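Local coordinates for protein manganese-containing pseudocatalase (Thermus thermophilus, PDB 2V8T) that probably breaks down hydrogen peroxide to water and oxygen as a catalase, using two manganese ions bound in each subunit, at residues A[83-97]-A[270-282]. Sequence-based numbering, arbitrary orientation.
Sequences SLLAKNPGKDLEEGV and PVFDAGHDAAEFA
Ser83 lies over one face of the Phe272 ring, its OG 3.4 Å above the ring plane near the centre, while Ala86 CB meets the edge in plane and Pro89 CB closes on CE1. The hydroxyl itself is hydrogen-bonded to the carbonyl of Ala79, one turn back in helix 57-85. On the His276 ring, the backbone N of Ala278 sits above one face, toward the rim, and the Glu94 backbone N-H points at ND1 from the edge, almost perfectly straight (178°) at 2.9 Å. CG of His276 is anti to its own N (chi1 -177°), which carries the ring across to Leu93 and Glu94; the far nitrogen, NE2, is held by the carbonyl of Phe285. Two irregular segments of the same chain pair here without forming a sheet, side-chain acceptors supplementing backbone bonds: the loop leaving helix 57-85, with a type II beta turn at Asn88–Lys91, runs against the loop between strand 269-270 and helix 288-299, far from the manganese sites of this ferritin-clan protein. Gly90 N donates to Asp273 O, and His276 N to Lys91 O at 2.8 Å. Asp273, braced in an Asx turn by Gly275 N, also reaches Gly52 and Lys53 of a second subunit. The extended Glu94 side chain crosses the imidazole, its carboxylate 80° from the ring plane; OE1 takes the Ala278 N-H (2.8 Å) on its anti lone pair, and OE2 receives Lys87 NZ on its syn side. An alanine here is likely to leave Lys87 without its salt-bridge mate and the Ala278 N-H without its acceptor. Beyond Glu94, Val97 CB packs on Ala278 CB at 3.8 Å.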
loop_
_atom_site.group_PDB
_atom_site.type_symbol
_atom_site.label_atom_id
_atom_site.label_comp_id
_atom_site.label_asym_id
_atom_site.label_seq_id
_atom_site.Cartn_x
_atom_site.Cartn_y
_atom_site.Cartn_z
ATOM N N SER A 83 -11.231 24.736 -7.765
ATOM C CA SER A 83 -11.928 25.538 -8.741
ATOM C C SER A 83 -12.706 24.675 -9.714
ATOM O O SER A 83 -13.852 24.996 -10.070
ATOM C CB SER A 83 -10.946 26.435 -9.507
ATOM O OG SER A 83 -10.348 27.419 -8.700
ATOM N N LEU A 84 -12.083 23.593 -10.180
ATOM C CA LEU A 84 -12.715 22.668 -11.113
ATOM C C LEU A 84 -13.841 21.862 -10.464
ATOM O O LEU A 84 -14.734 21.391 -11.179
ATOM C CB LEU A 84 -11.650 21.740 -11.711
ATOM C CG LEU A 84 -10.625 22.454 -12.599
ATOM C CD1 LEU A 84 -9.383 21.547 -12.776
ATOM C CD2 LEU A 84 -11.234 22.836 -13.943
ATOM N N LEU A 85 -13.814 21.680 -9.145
ATOM C CA LEU A 85 -14.827 20.908 -8.451
ATOM C C LEU A 85 -15.953 21.761 -7.865
ATOM O O LEU A 85 -16.963 21.224 -7.413
ATOM C CB LEU A 85 -14.189 20.104 -7.319
ATOM C CG LEU A 85 -13.246 18.986 -7.779
ATOM C CD1 LEU A 85 -12.529 18.394 -6.599
ATOM C CD2 LEU A 85 -14.001 17.906 -8.551
ATOM N N ALA A 86 -15.806 23.086 -7.862
ATOM C CA ALA A 86 -16.766 23.975 -7.179
ATOM C C ALA A 86 -18.035 24.114 -7.980
ATOM O O ALA A 86 -18.036 24.520 -9.121
ATOM C CB ALA A 86 -16.125 25.371 -7.051
ATOM N N LYS A 87 -19.180 23.872 -7.337
ATOM C CA LYS A 87 -20.456 24.059 -7.995
ATOM C C LYS A 87 -20.783 25.551 -8.120
ATOM O O LYS A 87 -21.270 26.003 -9.161
ATOM C CB LYS A 87 -21.571 23.333 -7.212
ATOM C CG LYS A 87 -22.939 23.500 -7.902
ATOM C CD LYS A 87 -24.103 22.927 -7.155
ATOM C CE LYS A 87 -25.441 23.241 -7.850
ATOM N NZ LYS A 87 -26.617 22.995 -7.028
ATOM N N ASN A 88 -20.627 26.272 -7.002
ATOM C CA ASN A 88 -21.032 27.666 -6.854
ATOM C C ASN A 88 -19.883 28.543 -6.377
ATOM O O ASN A 88 -19.978 29.154 -5.314
ATOM C CB ASN A 88 -22.168 27.796 -5.833
ATOM C CG ASN A 88 -23.340 26.982 -6.195
ATOM O OD1 ASN A 88 -23.786 26.057 -5.372
ATOM N ND2 ASN A 88 -23.911 27.230 -7.302
ATOM N N PRO A 89 -18.774 28.604 -7.130
ATOM C CA PRO A 89 -17.616 29.364 -6.637
ATOM C C PRO A 89 -17.886 30.746 -6.228
ATOM O O PRO A 89 -18.618 31.431 -6.903
ATOM C CB PRO A 89 -16.634 29.300 -7.795
ATOM C CG PRO A 89 -17.415 28.909 -8.965
ATOM C CD PRO A 89 -18.537 28.072 -8.477
ATOM N N GLY A 90 -17.374 31.134 -5.032
ATOM C CA GLY A 90 -17.542 32.431 -4.480
ATOM C C GLY A 90 -18.905 32.723 -3.886
ATOM O O GLY A 90 -19.022 33.814 -3.256
ATOM N N LYS A 91 -19.880 31.799 -3.961
ATOM C CA LYS A 91 -21.312 32.061 -3.562
ATOM C C LYS A 91 -21.646 31.370 -2.255
ATOM O O LYS A 91 -21.555 30.115 -2.192
ATOM C CB LYS A 91 -22.329 31.518 -4.571
ATOM C CG LYS A 91 -23.818 31.515 -4.154
ATOM C CD LYS A 91 -24.798 30.599 -4.986
ATOM C CE LYS A 91 -26.232 30.993 -5.001
ATOM N NZ LYS A 91 -26.593 31.530 -6.309
ATOM N N ASP A 92 -21.987 32.164 -1.226
ATOM C CA ASP A 92 -21.987 31.665 0.150
ATOM C C ASP A 92 -23.175 30.792 0.479
ATOM O O ASP A 92 -23.115 30.046 1.432
ATOM C CB ASP A 92 -21.995 32.870 1.136
ATOM C CG ASP A 92 -20.723 33.661 1.138
ATOM O OD1 ASP A 92 -19.680 33.175 0.674
ATOM O OD2 ASP A 92 -20.753 34.766 1.768
ATOM N N LEU A 93 -24.284 30.877 -0.270
ATOM C CA LEU A 93 -25.512 30.186 0.133
ATOM C C LEU A 93 -26.308 29.814 -1.087
ATOM O O LEU A 93 -26.733 30.710 -1.827
ATOM C CB LEU A 93 -26.336 31.036 1.096
ATOM C CG LEU A 93 -27.678 30.387 1.561
ATOM C CD1 LEU A 93 -27.404 29.216 2.357
ATOM C CD2 LEU A 93 -28.505 31.506 2.225
ATOM N N GLU A 94 -26.548 28.530 -1.288
ATOM C CA GLU A 94 -27.468 28.094 -2.294
ATOM C C GLU A 94 -28.693 27.480 -1.599
ATOM O O GLU A 94 -28.603 26.870 -0.540
ATOM C CB GLU A 94 -26.931 27.144 -3.323
ATOM C CG GLU A 94 -26.562 25.859 -2.789
ATOM C CD GLU A 94 -26.181 24.764 -3.889
ATOM O OE1 GLU A 94 -25.511 23.837 -3.481
ATOM O OE2 GLU A 94 -26.571 24.901 -5.041
ATOM N N GLU A 95 -29.803 27.629 -2.248
ATOM C CA GLU A 95 -31.074 27.198 -1.761
ATOM C C GLU A 95 -31.703 26.148 -2.686
ATOM O O GLU A 95 -31.346 26.030 -3.878
ATOM C CB GLU A 95 -32.073 28.393 -1.639
ATOM C CG GLU A 95 -31.516 29.528 -0.817
ATOM C CD GLU A 95 -32.127 29.698 0.541
ATOM O OE1 GLU A 95 -31.836 28.840 1.403
ATOM O OE2 GLU A 95 -32.857 30.699 0.740
ATOM N N GLY A 96 -32.574 25.342 -2.112
ATOM C CA GLY A 96 -33.401 24.444 -2.907
ATOM C C GLY A 96 -32.823 23.093 -3.242
ATOM O O GLY A 96 -33.517 22.299 -3.924
ATOM N N VAL A 97 -31.629 22.752 -2.776
ATOM C CA VAL A 97 -31.098 21.429 -3.079
ATOM C C VAL A 97 -31.788 20.345 -2.247
ATOM O O VAL A 97 -31.883 20.466 -1.019
ATOM C CB VAL A 97 -29.569 21.434 -2.848
ATOM C CG1 VAL A 97 -29.007 20.026 -3.030
ATOM C CG2 VAL A 97 -28.901 22.427 -3.794
ATOM N N PRO A 270 -5.511 36.430 -5.040
ATOM C CA PRO A 270 -6.401 35.999 -3.953
ATOM C C PRO A 270 -6.454 34.466 -3.855
ATOM O O PRO A 270 -6.416 33.758 -4.856
ATOM C CB PRO A 270 -7.749 36.572 -4.358
ATOM C CG PRO A 270 -7.459 37.619 -5.281
ATOM C CD PRO A 270 -6.241 37.197 -6.065
ATOM N N VAL A 271 -6.677 33.980 -2.611
ATOM C CA VAL A 271 -7.043 32.628 -2.424
ATOM C C VAL A 271 -8.442 32.374 -2.986
ATOM O O VAL A 271 -9.221 33.305 -3.272
ATOM C CB VAL A 271 -6.920 32.153 -0.962
ATOM C CG1 VAL A 271 -5.480 32.284 -0.495
ATOM C CG2 VAL A 271 -7.911 32.823 -0.051
ATOM N N PHE A 272 -8.756 31.092 -3.187
ATOM C CA PHE A 272 -9.991 30.632 -3.796
ATOM C C PHE A 272 -10.940 30.093 -2.738
ATOM O O PHE A 272 -10.509 29.360 -1.843
ATOM C CB PHE A 272 -9.675 29.535 -4.817
ATOM C CG PHE A 272 -10.920 28.938 -5.435
ATOM C CD1 PHE A 272 -11.692 29.678 -6.292
ATOM C CD2 PHE A 272 -11.316 27.663 -5.089
ATOM C CE1 PHE A 272 -12.887 29.146 -6.790
ATOM C CE2 PHE A 272 -12.494 27.149 -5.601
ATOM C CZ PHE A 272 -13.272 27.891 -6.432
ATOM N N ASP A 273 -12.211 30.420 -2.877
ATOM C CA ASP A 273 -13.266 29.906 -1.999
ATOM C C ASP A 273 -14.346 29.301 -2.894
ATOM O O ASP A 273 -15.022 30.003 -3.661
ATOM C CB ASP A 273 -13.806 31.047 -1.142
ATOM C CG ASP A 273 -14.876 30.629 -0.143
ATOM O OD1 ASP A 273 -15.437 29.543 -0.215
ATOM O OD2 ASP A 273 -15.139 31.474 0.766
ATOM N N ALA A 274 -14.542 27.990 -2.768
ATOM C CA ALA A 274 -15.489 27.263 -3.607
ATOM C C ALA A 274 -16.942 27.540 -3.302
ATOM O O ALA A 274 -17.781 27.100 -4.108
ATOM C CB ALA A 274 -15.235 25.748 -3.483
ATOM N N GLY A 275 -17.246 28.233 -2.212
ATOM C CA GLY A 275 -18.619 28.552 -1.925
ATOM C C GLY A 275 -19.395 27.397 -1.361
ATOM O O GLY A 275 -18.849 26.357 -0.969
ATOM N N HIS A 276 -20.714 27.540 -1.311
ATOM C CA HIS A 276 -21.582 26.516 -0.733
ATOM C C HIS A 276 -21.891 25.440 -1.763
ATOM O O HIS A 276 -22.257 25.742 -2.888
ATOM C CB HIS A 276 -22.864 27.195 -0.267
ATOM C CG HIS A 276 -23.842 26.316 0.425
ATOM N ND1 HIS A 276 -25.197 26.612 0.363
ATOM C CD2 HIS A 276 -23.682 25.192 1.184
ATOM C CE1 HIS A 276 -25.800 25.680 1.076
ATOM N NE2 HIS A 276 -24.926 24.799 1.574
ATOM N N ASP A 277 -21.811 24.180 -1.347
ATOM C CA ASP A 277 -22.319 23.041 -2.105
ATOM C C ASP A 277 -23.190 22.235 -1.150
ATOM O O ASP A 277 -22.697 21.457 -0.319
ATOM C CB ASP A 277 -21.169 22.214 -2.709
ATOM C CG ASP A 277 -21.621 21.087 -3.620
ATOM O OD1 ASP A 277 -22.755 20.575 -3.393
ATOM O OD2 ASP A 277 -20.814 20.687 -4.502
ATOM N N ALA A 278 -24.495 22.511 -1.173
ATOM C CA ALA A 278 -25.409 21.912 -0.209
ATOM C C ALA A 278 -25.430 20.388 -0.290
ATOM O O ALA A 278 -25.513 19.709 0.734
ATOM C CB ALA A 278 -26.825 22.462 -0.411
ATOM N N ALA A 279 -25.397 19.827 -1.510
ATOM C CA ALA A 279 -25.389 18.381 -1.656
ATOM C C ALA A 279 -24.165 17.735 -1.012
ATOM O O ALA A 279 -24.182 16.568 -0.609
ATOM C CB ALA A 279 -25.477 17.986 -3.110
ATOM N N GLU A 280 -23.062 18.478 -0.940
ATOM C CA GLU A 280 -21.878 17.998 -0.266
ATOM C C GLU A 280 -21.865 18.356 1.227
ATOM O O GLU A 280 -20.926 18.027 1.953
ATOM C CB GLU A 280 -20.622 18.511 -0.934
ATOM C CG GLU A 280 -20.344 17.773 -2.205
ATOM C CD GLU A 280 -20.026 16.283 -1.979
ATOM O OE1 GLU A 280 -19.862 15.870 -0.818
ATOM O OE2 GLU A 280 -19.922 15.526 -2.988
ATOM N N PHE A 281 -22.892 19.071 1.695
ATOM C CA PHE A 281 -22.959 19.484 3.087
ATOM C C PHE A 281 -21.741 20.362 3.469
ATOM O O PHE A 281 -21.237 20.291 4.576
ATOM C CB PHE A 281 -23.138 18.315 4.051
ATOM C CG PHE A 281 -24.068 17.261 3.520
ATOM C CD1 PHE A 281 -25.397 17.558 3.311
ATOM C CD2 PHE A 281 -23.618 16.002 3.121
ATOM C CE1 PHE A 281 -26.270 16.641 2.733
ATOM C CE2 PHE A 281 -24.485 15.093 2.537
ATOM C CZ PHE A 281 -25.817 15.417 2.352
ATOM N N ALA A 282 -21.332 21.205 2.502
ATOM C CA ALA A 282 -20.016 21.871 2.604
ATOM C C ALA A 282 -20.226 23.371 2.375
ATOM O O ALA A 282 -20.657 23.756 1.283
ATOM C CB ALA A 282 -19.073 21.246 1.586
HETATM O O HOH W 1 -18.642 22.070 -5.179
HETATM O O HOH W 2 -19.827 25.384 -4.454
HETATM O O HOH W 3 -16.868 33.362 2.416
HETATM O O HOH W 4 -18.138 30.975 0.616
HETATM O O HOH W 5 -25.307 21.223 -4.110
#